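PDB 3RGO: phosphatidylglycerophosphatase and protein-tyrosine phosphatase 1 from Mus musculus, which dephosphorylates phosphatidylglycerophosphate to phosphatidylglycerol, a step on the way to the mitochondrial phospholipid cardiolipin. Local coordinates for residues S103-A108 / I133-S138; T67-L72 / P137-V142. One frame throughout, in Å; residues are numbered along the deposited sequence.

Interaction 1 (S103-A108 / I133-S138); sequences SATMVA and ISIRPS. With SO4 (sulfate ion), chain B.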
loop_
_atom_site.group_PDB
_atom_site.type_symbol
_atom_site.label_atom_id
_atom_site.label_comp_id
_atom_site.label_asym_id
_atom_site.label_seq_id
_atom_site.Cartn_x
_atom_site.Cartn_y
_atom_site.Cartn_z
ATOM N N SER A 103 6.340 1.556 -0.032
ATOM C CA SER A 103 4.953 1.534 0.401
ATOM C C SER A 103 4.191 2.739 -0.152
ATOM O O SER A 103 3.011 2.639 -0.499
ATOM C CB SER A 103 4.876 1.457 1.932
ATOM O OG SER A 103 5.639 2.484 2.531
ATOM N N ALA A 104 4.877 3.874 -0.243
ATOM C CA ALA A 104 4.313 5.068 -0.863
ATOM C C ALA A 104 3.966 4.818 -2.333
ATOM O O ALA A 104 2.949 5.287 -2.835
ATOM C CB ALA A 104 5.283 6.235 -0.741
ATOM N N THR A 105 4.819 4.066 -3.017
ATOM C CA THR A 105 4.601 3.750 -4.425
ATOM C C THR A 105 3.345 2.897 -4.620
ATOM O O THR A 105 2.566 3.112 -5.558
ATOM C CB THR A 105 5.833 3.042 -5.011
ATOM O OG1 THR A 105 6.961 3.921 -4.920
ATOM C CG2 THR A 105 5.600 2.664 -6.467
ATOM N N MET A 106 3.149 1.937 -3.722
ATOM C CA MET A 106 1.961 1.081 -3.746
ATOM C C MET A 106 0.698 1.913 -3.583
ATOM O O MET A 106 -0.282 1.735 -4.320
ATOM C CB MET A 106 2.041 0.024 -2.634
ATOM C CG MET A 106 0.839 -0.932 -2.573
ATOM S SD MET A 106 0.772 -2.109 -3.966
ATOM C CE MET A 106 2.384 -2.872 -3.827
ATOM N N VAL A 107 0.722 2.820 -2.610
ATOM C CA VAL A 107 -0.412 3.712 -2.379
ATOM C C VAL A 107 -0.630 4.625 -3.584
ATOM O O VAL A 107 -1.770 4.917 -3.944
ATOM C CB VAL A 107 -0.254 4.545 -1.075
ATOM C CG1 VAL A 107 -1.366 5.581 -0.963
ATOM C CG2 VAL A 107 -0.247 3.632 0.161
ATOM N N ALA A 108 0.462 5.065 -4.209
ATOM C CA ALA A 108 0.377 5.868 -5.425
ATOM C C ALA A 108 -0.397 5.141 -6.516
ATOM O O ALA A 108 -1.228 5.737 -7.197
ATOM C CB ALA A 108 1.786 6.248 -5.930
ATOM N N ILE A 133 8.128 11.555 1.828
ATOM C CA ILE A 133 7.807 10.658 0.733
ATOM C C ILE A 133 8.928 10.783 -0.286
ATOM O O ILE A 133 9.282 11.887 -0.698
ATOM C CB ILE A 133 6.467 11.013 0.070
ATOM C CG1 ILE A 133 5.332 10.917 1.089
ATOM C CG2 ILE A 133 6.193 10.092 -1.120
ATOM C CD1 ILE A 133 5.227 9.563 1.766
ATOM N N SER A 134 9.504 9.653 -0.669
ATOM C CA SER A 134 10.582 9.652 -1.643
ATOM C C SER A 134 10.344 8.559 -2.674
ATOM O O SER A 134 10.633 7.389 -2.428
ATOM C CB SER A 134 11.933 9.445 -0.955
ATOM O OG SER A 134 12.978 9.406 -1.914
ATOM N N ILE A 135 9.801 8.946 -3.822
ATOM C CA ILE A 135 9.568 8.005 -4.909
ATOM C C ILE A 135 10.561 8.266 -6.045
ATOM O O ILE A 135 10.488 9.280 -6.742
ATOM C CB ILE A 135 8.106 8.053 -5.391
ATOM C CG1 ILE A 135 7.182 7.615 -4.242
ATOM C CG2 ILE A 135 7.914 7.169 -6.622
ATOM C CD1 ILE A 135 5.717 7.787 -4.507
ATOM N N ARG A 136 11.501 7.341 -6.209
ATOM C CA ARG A 136 12.621 7.516 -7.135
ATOM C C ARG A 136 12.228 7.308 -8.592
ATOM O O ARG A 136 11.207 6.684 -8.871
ATOM C CB ARG A 136 13.743 6.541 -6.771
ATOM C CG ARG A 136 14.323 6.740 -5.383
ATOM C CD ARG A 136 15.548 5.850 -5.164
ATOM N NE ARG A 136 15.244 4.434 -5.358
ATOM C CZ ARG A 136 14.578 3.686 -4.480
ATOM N NH1 ARG A 136 14.138 4.222 -3.348
ATOM N NH2 ARG A 136 14.351 2.403 -4.734
ATOM N N PRO A 137 13.046 7.827 -9.531
ATOM C CA PRO A 137 12.795 7.636 -10.962
ATOM C C PRO A 137 12.486 6.181 -11.306
ATOM O O PRO A 137 11.591 5.927 -12.112
ATOM C CB PRO A 137 14.112 8.078 -11.603
ATOM C CG PRO A 137 14.614 9.134 -10.684
ATOM C CD PRO A 137 14.198 8.712 -9.290
ATOM N N SER A 138 13.200 5.243 -10.691
ATOM C CA SER A 138 12.969 3.823 -10.946
ATOM C C SER A 138 11.562 3.408 -10.523
ATOM O O SER A 138 10.945 2.537 -11.131
ATOM C CB SER A 138 14.010 2.960 -10.227
ATOM O OG SER A 138 13.778 2.926 -8.831
HETATM S S SO4 B . 9.643 2.092 2.501
HETATM O O1 SO4 B . 10.487 1.947 1.319
HETATM O O2 SO4 B . 9.738 3.452 3.022
HETATM O O3 SO4 B . 8.262 1.795 2.145
HETATM O O4 SO4 B . 10.090 1.166 3.540
#
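Ile135 and Ile133 make a small apolar contact, largely buried, with Ala104, Thr105 and Ala108 on the first turns of helix 102-115; no hydrogen bond crosses it, and only 169 Å² is buried. The connection after helix 119-129 supplies the two isoleucines. Ile135 has the larger share: its chain is extended (chi2 172°), which carries CD1 over the helix surface to 4.1 Å from Ala104 CB and 4.5 Å from Ala108 CB. Nearer its base, CG1 and CG2 both lie 3.8 Å from Thr105 OG1. That hydroxyl is hydrogen-bonded to Ser101 O, and Ile135 packs against its side without a polar bond. Ile133 brings CG2 to 4.0 Å from Ala104 CB. The helix follows the phosphate-binding P-loop of cysteine-dependent phosphatases, which here carries Cys96, the predicted phosphocysteine nucleophile. At its N-terminal end, O3 of a sulfate, probably from the crystallisation liquor, accepts hydrogen bonds from Ser103 N (2.9 Å) and Ser103 OG (2.7 Å); Lys97, Ala98 and Arg100 add backbone N-H groups. Cutting Ile135 back to an alanine removes CG1, CG2 and CD1 and would probably open a gap beside Ala104 and Ala108 and uncover the side of the Thr105 hydroxyl. Ile126 touches both Ile133 and Ala108, extending the apolar cluster into helix 119-129.

Interaction 2 (T67-L72 / P137-V142); sequences TGVPTL and PSQLEV. With SO4 (sulfate ion), chain C.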
loop_
_atom_site.group_PDB
_atom_site.type_symbol
_atom_site.label_atom_id
_atom_site.label_comp_id
_atom_site.label_asym_id
_atom_site.label_seq_id
_atom_site.Cartn_x
_atom_site.Cartn_y
_atom_site.Cartn_z
ATOM N N THR A 67 14.515 -2.407 -7.668
ATOM C CA THR A 67 13.571 -1.521 -8.340
ATOM C C THR A 67 12.803 -0.634 -7.365
ATOM O O THR A 67 12.524 0.531 -7.656
ATOM C CB THR A 67 12.576 -2.322 -9.206
ATOM O OG1 THR A 67 13.249 -2.792 -10.383
ATOM C CG2 THR A 67 11.389 -1.458 -9.611
ATOM N N GLY A 68 12.467 -1.191 -6.205
ATOM C CA GLY A 68 11.686 -0.473 -5.219
ATOM C C GLY A 68 10.198 -0.581 -5.501
ATOM O O GLY A 68 9.386 -0.018 -4.771
ATOM N N VAL A 69 9.842 -1.305 -6.563
ATOM C CA VAL A 69 8.442 -1.485 -6.946
ATOM C C VAL A 69 8.188 -2.927 -7.364
ATOM O O VAL A 69 9.048 -3.556 -7.984
ATOM C CB VAL A 69 8.054 -0.581 -8.144
ATOM C CG1 VAL A 69 6.560 -0.653 -8.413
ATOM C CG2 VAL A 69 8.466 0.846 -7.890
ATOM N N PRO A 70 7.007 -3.461 -7.016
ATOM C CA PRO A 70 6.625 -4.791 -7.501
ATOM C C PRO A 70 6.505 -4.792 -9.020
ATOM O O PRO A 70 6.711 -3.761 -9.667
ATOM C CB PRO A 70 5.236 -5.006 -6.890
ATOM C CG PRO A 70 5.159 -4.059 -5.738
ATOM C CD PRO A 70 5.996 -2.880 -6.114
ATOM N N THR A 71 6.177 -5.943 -9.586
ATOM C CA THR A 71 5.833 -5.995 -10.993
ATOM C C THR A 71 4.507 -5.270 -11.172
ATOM O O THR A 71 3.795 -5.010 -10.199
ATOM C CB THR A 71 5.655 -7.437 -11.477
ATOM O OG1 THR A 71 4.712 -8.106 -10.628
ATOM C CG2 THR A 71 6.985 -8.181 -11.450
ATOM N N LEU A 72 4.182 -4.938 -12.413
ATOM C CA LEU A 72 2.870 -4.393 -12.737
ATOM C C LEU A 72 1.789 -5.306 -12.172
ATOM O O LEU A 72 0.818 -4.841 -11.583
ATOM C CB LEU A 72 2.702 -4.295 -14.255
ATOM C CG LEU A 72 2.840 -2.932 -14.944
ATOM C CD1 LEU A 72 3.141 -1.812 -13.956
ATOM C CD2 LEU A 72 3.878 -2.981 -16.073
ATOM N N PRO A 137 13.046 7.827 -9.531
ATOM C CA PRO A 137 12.795 7.636 -10.962
ATOM C C PRO A 137 12.486 6.181 -11.306
ATOM O O PRO A 137 11.591 5.927 -12.112
ATOM C CB PRO A 137 14.112 8.078 -11.603
ATOM C CG PRO A 137 14.614 9.134 -10.684
ATOM C CD PRO A 137 14.198 8.712 -9.290
ATOM N N SER A 138 13.200 5.243 -10.691
ATOM C CA SER A 138 12.969 3.823 -10.946
ATOM C C SER A 138 11.562 3.408 -10.523
ATOM O O SER A 138 10.945 2.537 -11.131
ATOM C CB SER A 138 14.010 2.960 -10.227
ATOM O OG SER A 138 13.778 2.926 -8.831
ATOM N N GLN A 139 11.054 4.032 -9.472
ATOM C CA GLN A 139 9.706 3.732 -9.015
ATOM C C GLN A 139 8.666 4.484 -9.843
ATOM O O GLN A 139 7.591 3.959 -10.129
ATOM C CB GLN A 139 9.562 4.050 -7.526
ATOM C CG GLN A 139 10.410 3.133 -6.640
ATOM C CD GLN A 139 10.614 3.696 -5.255
ATOM O OE1 GLN A 139 10.909 4.881 -5.101
ATOM N NE2 GLN A 139 10.459 2.850 -4.233
ATOM N N LEU A 140 8.994 5.711 -10.229
ATOM C CA LEU A 140 8.079 6.526 -11.026
ATOM C C LEU A 140 7.799 5.920 -12.401
ATOM O O LEU A 140 6.678 6.001 -12.909
ATOM C CB LEU A 140 8.620 7.947 -11.190
ATOM C CG LEU A 140 7.643 8.922 -11.849
ATOM C CD1 LEU A 140 6.426 9.106 -10.945
ATOM C CD2 LEU A 140 8.303 10.263 -12.153
ATOM N N GLU A 141 8.821 5.330 -13.014
ATOM C CA GLU A 141 8.648 4.750 -14.345
ATOM C C GLU A 141 7.618 3.617 -14.351
ATOM O O GLU A 141 6.838 3.478 -15.293
ATOM C CB GLU A 141 9.987 4.278 -14.912
ATOM C CG GLU A 141 10.955 5.414 -15.224
ATOM C CD GLU A 141 10.433 6.357 -16.299
ATOM O OE1 GLU A 141 10.454 5.981 -17.491
ATOM O OE2 GLU A 141 10.008 7.481 -15.952
ATOM N N VAL A 142 7.606 2.811 -13.296
ATOM C CA VAL A 142 6.622 1.740 -13.208
ATOM C C VAL A 142 5.216 2.304 -12.996
ATOM O O VAL A 142 4.252 1.806 -13.574
ATOM C CB VAL A 142 6.986 0.712 -12.119
ATOM C CG1 VAL A 142 5.849 -0.289 -11.920
ATOM C CG2 VAL A 142 8.286 -0.003 -12.490
HETATM S S SO4 C . 14.413 -2.963 -3.559
HETATM O O1 SO4 C . 13.534 -3.440 -4.627
HETATM O O2 SO4 C . 14.628 -1.522 -3.708
HETATM O O3 SO4 C . 13.789 -3.239 -2.265
HETATM O O4 SO4 C . 15.696 -3.661 -3.635
#
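Gln139 NE2 is held by two acceptors, Gly68 O across the contact and Ser101 OG from the P-loop. The bond from Gln139 NE2 to Gly68 O is 3.1 Å long and nearly straight at the hydrogen (171°), with the acceptor in the plane of the glutamine amide. At the other end the fit is less regular: the donor stands above the carbonyl plane of Gly68, at a C=O...N angle of 107°. Arg136 N, at the N-cap position of helix 137-154, donates to Gln139 OE1, so both ends of the amide are engaged and its flip is fixed. From the preceding residue, Ser138 OG donates to Thr67 O at 2.9 Å, tilted out of that carbonyl plane.

Further along the two segments Val69 divides its two methyls. With CG1 anti to the backbone N (chi1 -173°), that branch meets Val142 CG1 tip to tip at 3.6 Å, while CG2 crosses the glutamine stem tightly, 3.3 Å from Gln139 CG. The Leu72 and Val142 side chains pass each other in opposite directions, with Leu72 CD1 3.7 Å from Val142 CG1. At the positive phi of Gly68 a CB would press on the carbonyl O of Thr67 and also collide with Gln139 NE2.

The segment 67-72 belongs to the loop after strand 57-61, close to the predicted active-site Cys96 of this dual-specificity phosphatase fold. Gly68 N donates to O1 of a second sulfate at 2.9 Å, joined by Met66 N, Thr63 OG1 and Arg102 NE. Helix 137-154 holds the loop by the carbonyls of Thr67 and Gly68, while the Gly68 N-H serves this sulfate, probably from the crystallisation liquor, consistent with an anion-binding site near the catalytic cysteine.

From the N terminus, segment 67-72 comes first, in the loop leading into helix 72-88; strand 91-95, the P-loop and helix 102-115 with segment 103-108 follow. Helix 119-129 then leads to segment 133-138, where interaction 1 closes a loop of 24 intervening residues. Interaction 2 closes a wider one, with 64 residues between 72 and 137, and encloses the first except where the two overlap at Pro137 and Ser138. They also touch: Met106 CE lies 3.6 Å from Pro70 CG, and Thr105 CG2 lies 3.7 Å from Val69 CG2. The start of helix 137-154 and the chain just before it are therefore joined to both the P-loop helix and the loop after strand 57-61.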